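Local coordinates for protein type III effector HopA1 (Pseudomonas syringae pv. tomato str. DC3000, PDB 4RSX) that is a type III secreted effector, probably injected into plant cells, whose biochemical activity is not established, at residues A[223-228]-A[239-244]. Sequence-based numbering, arbitrary orientation.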
loop_
_atom_site.group_PDB
_atom_site.type_symbol
_atom_site.label_atom_id
_atom_site.label_comp_id
_atom_site.label_asym_id
_atom_site.label_seq_id
_atom_site.Cartn_x
_atom_site.Cartn_y
_atom_site.Cartn_z
ATOM N N ILE A 223 -8.056 -13.590 -10.052
ATOM C CA ILE A 223 -8.230 -13.602 -11.502
ATOM C C ILE A 223 -7.831 -14.956 -12.097
ATOM O O ILE A 223 -8.537 -15.488 -12.957
ATOM C CB ILE A 223 -7.410 -12.478 -12.179
ATOM C CG1 ILE A 223 -7.976 -11.104 -11.810
ATOM C CG2 ILE A 223 -7.411 -12.647 -13.702
ATOM C CD1 ILE A 223 -7.076 -9.951 -12.226
ATOM N N SER A 224 -6.699 -15.503 -11.649
ATOM C CA SER A 224 -6.263 -16.837 -12.075
ATOM C C SER A 224 -7.361 -17.859 -11.855
ATOM O O SER A 224 -7.653 -18.674 -12.736
ATOM C CB SER A 224 -5.033 -17.292 -11.290
ATOM O OG SER A 224 -3.941 -16.446 -11.554
ATOM N N ASP A 225 -7.950 -17.831 -10.666
ATOM C CA ASP A 225 -9.033 -18.747 -10.352
ATOM C C ASP A 225 -10.193 -18.592 -11.328
ATOM O O ASP A 225 -10.672 -19.577 -11.884
ATOM C CB ASP A 225 -9.527 -18.542 -8.917
ATOM C CG ASP A 225 -8.522 -19.014 -7.881
ATOM O OD1 ASP A 225 -7.619 -19.816 -8.233
ATOM O OD2 ASP A 225 -8.645 -18.580 -6.711
ATOM N N ALA A 226 -10.640 -17.355 -11.539
ATOM C CA ALA A 226 -11.744 -17.094 -12.467
ATOM C C ALA A 226 -11.437 -17.683 -13.847
ATOM O O ALA A 226 -12.300 -18.301 -14.461
ATOM C CB ALA A 226 -12.022 -15.595 -12.568
ATOM N N LEU A 227 -10.198 -17.510 -14.306
ATOM C CA LEU A 227 -9.763 -18.048 -15.600
ATOM C C LEU A 227 -9.821 -19.577 -15.646
ATOM O O LEU A 227 -10.009 -20.167 -16.709
ATOM C CB LEU A 227 -8.342 -17.576 -15.922
ATOM C CG LEU A 227 -8.214 -16.089 -16.220
ATOM C CD1 LEU A 227 -6.754 -15.657 -16.348
ATOM C CD2 LEU A 227 -9.002 -15.752 -17.484
ATOM N N ARG A 228 -9.665 -20.209 -14.485
ATOM C CA ARG A 228 -9.612 -21.667 -14.395
ATOM C C ARG A 228 -11.022 -22.254 -14.339
ATOM O O ARG A 228 -11.232 -23.407 -14.715
ATOM C CB ARG A 228 -8.788 -22.090 -13.169
ATOM C CG ARG A 228 -8.667 -23.600 -12.946
ATOM C CD ARG A 228 -8.017 -23.924 -11.593
ATOM N NE ARG A 228 -6.815 -23.118 -11.367
ATOM C CZ ARG A 228 -6.584 -22.386 -10.276
ATOM N NH1 ARG A 228 -7.469 -22.366 -9.273
ATOM N NH2 ARG A 228 -5.457 -21.676 -10.188
ATOM N N LYS A 239 -16.716 -12.585 -10.272
ATOM C CA LYS A 239 -17.511 -12.350 -9.077
ATOM C C LYS A 239 -17.550 -13.577 -8.179
ATOM O O LYS A 239 -17.457 -13.461 -6.955
ATOM C CB LYS A 239 -18.928 -11.921 -9.459
ATOM C CG LYS A 239 -18.962 -10.567 -10.158
ATOM C CD LYS A 239 -20.389 -10.018 -10.246
ATOM C CE LYS A 239 -20.402 -8.611 -10.839
ATOM N NZ LYS A 239 -20.039 -7.578 -9.841
ATOM N N LEU A 240 -17.683 -14.753 -8.780
ATOM C CA LEU A 240 -17.676 -15.994 -8.006
ATOM C C LEU A 240 -16.306 -16.226 -7.383
ATOM O O LEU A 240 -16.207 -16.619 -6.230
ATOM C CB LEU A 240 -18.022 -17.181 -8.894
ATOM C CG LEU A 240 -18.929 -18.263 -8.321
ATOM C CD1 LEU A 240 -18.320 -18.893 -7.072
ATOM C CD2 LEU A 240 -20.326 -17.696 -8.037
ATOM N N SER A 241 -15.248 -15.992 -8.155
ATOM C CA SER A 241 -13.891 -16.134 -7.641
ATOM C C SER A 241 -13.606 -15.150 -6.506
ATOM O O SER A 241 -12.921 -15.506 -5.534
ATOM C CB SER A 241 -12.865 -15.983 -8.760
ATOM O OG SER A 241 -11.537 -16.026 -8.243
ATOM N N LEU A 242 -14.133 -13.928 -6.612
ATOM C CA LEU A 242 -14.024 -12.984 -5.507
ATOM C C LEU A 242 -14.705 -13.527 -4.238
ATOM O O LEU A 242 -14.070 -13.613 -3.174
ATOM C CB LEU A 242 -14.573 -11.613 -5.883
ATOM C CG LEU A 242 -13.709 -10.746 -6.806
ATOM C CD1 LEU A 242 -14.515 -9.566 -7.321
ATOM C CD2 LEU A 242 -12.477 -10.245 -6.083
ATOM N N SER A 243 -15.980 -13.896 -4.349
ATOM C CA SER A 243 -16.707 -14.446 -3.216
ATOM C C SER A 243 -15.994 -15.661 -2.645
ATOM O O SER A 243 -15.792 -15.732 -1.437
ATOM C CB SER A 243 -18.134 -14.835 -3.601
ATOM O OG SER A 243 -18.910 -13.678 -3.812
ATOM N N ALA A 244 -15.611 -16.604 -3.509
ATOM C CA ALA A 244 -15.019 -17.867 -3.053
ATOM C C ALA A 244 -13.674 -17.643 -2.353
ATOM O O ALA A 244 -13.209 -18.484 -1.563
ATOM C CB ALA A 244 -14.861 -18.843 -4.221
#
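Ser-241 packs against Ala-226 and Asp-225 where two consecutive C-terminal helices, 215-228 and 234-245, meet in a helix-loop-helix pair. This pair belongs to the helical part of the alpha/beta effector, away from the antiparallel sheet. The tight part is small. The CA atoms of Ala-226 and Ser-241 lie 5.4 Å apart, a close approach that the small side chains permit. Ala-226 CB and Ser-241 CB touch at 3.9 Å. Ser-241 CB also lies 3.8 Å from Ala-226 N, so the serine rests on the backbone of helix 215-228. With chi1 at 176°, the hydroxyl points opposite the serine's own N and reaches across to that helix. There it hydrogen-bonds to Val-222 O, a buried polar link between the helices.

The other side is looser and more open. Asp-225 is partly exposed and Arg-228 is exposed. Asp-225 OD1 forms a salt bridge with Arg-228 NH1 at 2.8 Å, although the hydrogen bond within it is bent (127°) and weak. Asp-225 OD2 takes a hydrogen bond from Asn-245 ND2, a second tie between the helices. On the packed side, the methylene carbon CB of Asp-225 sits 3.3 Å from Ser-241 OG.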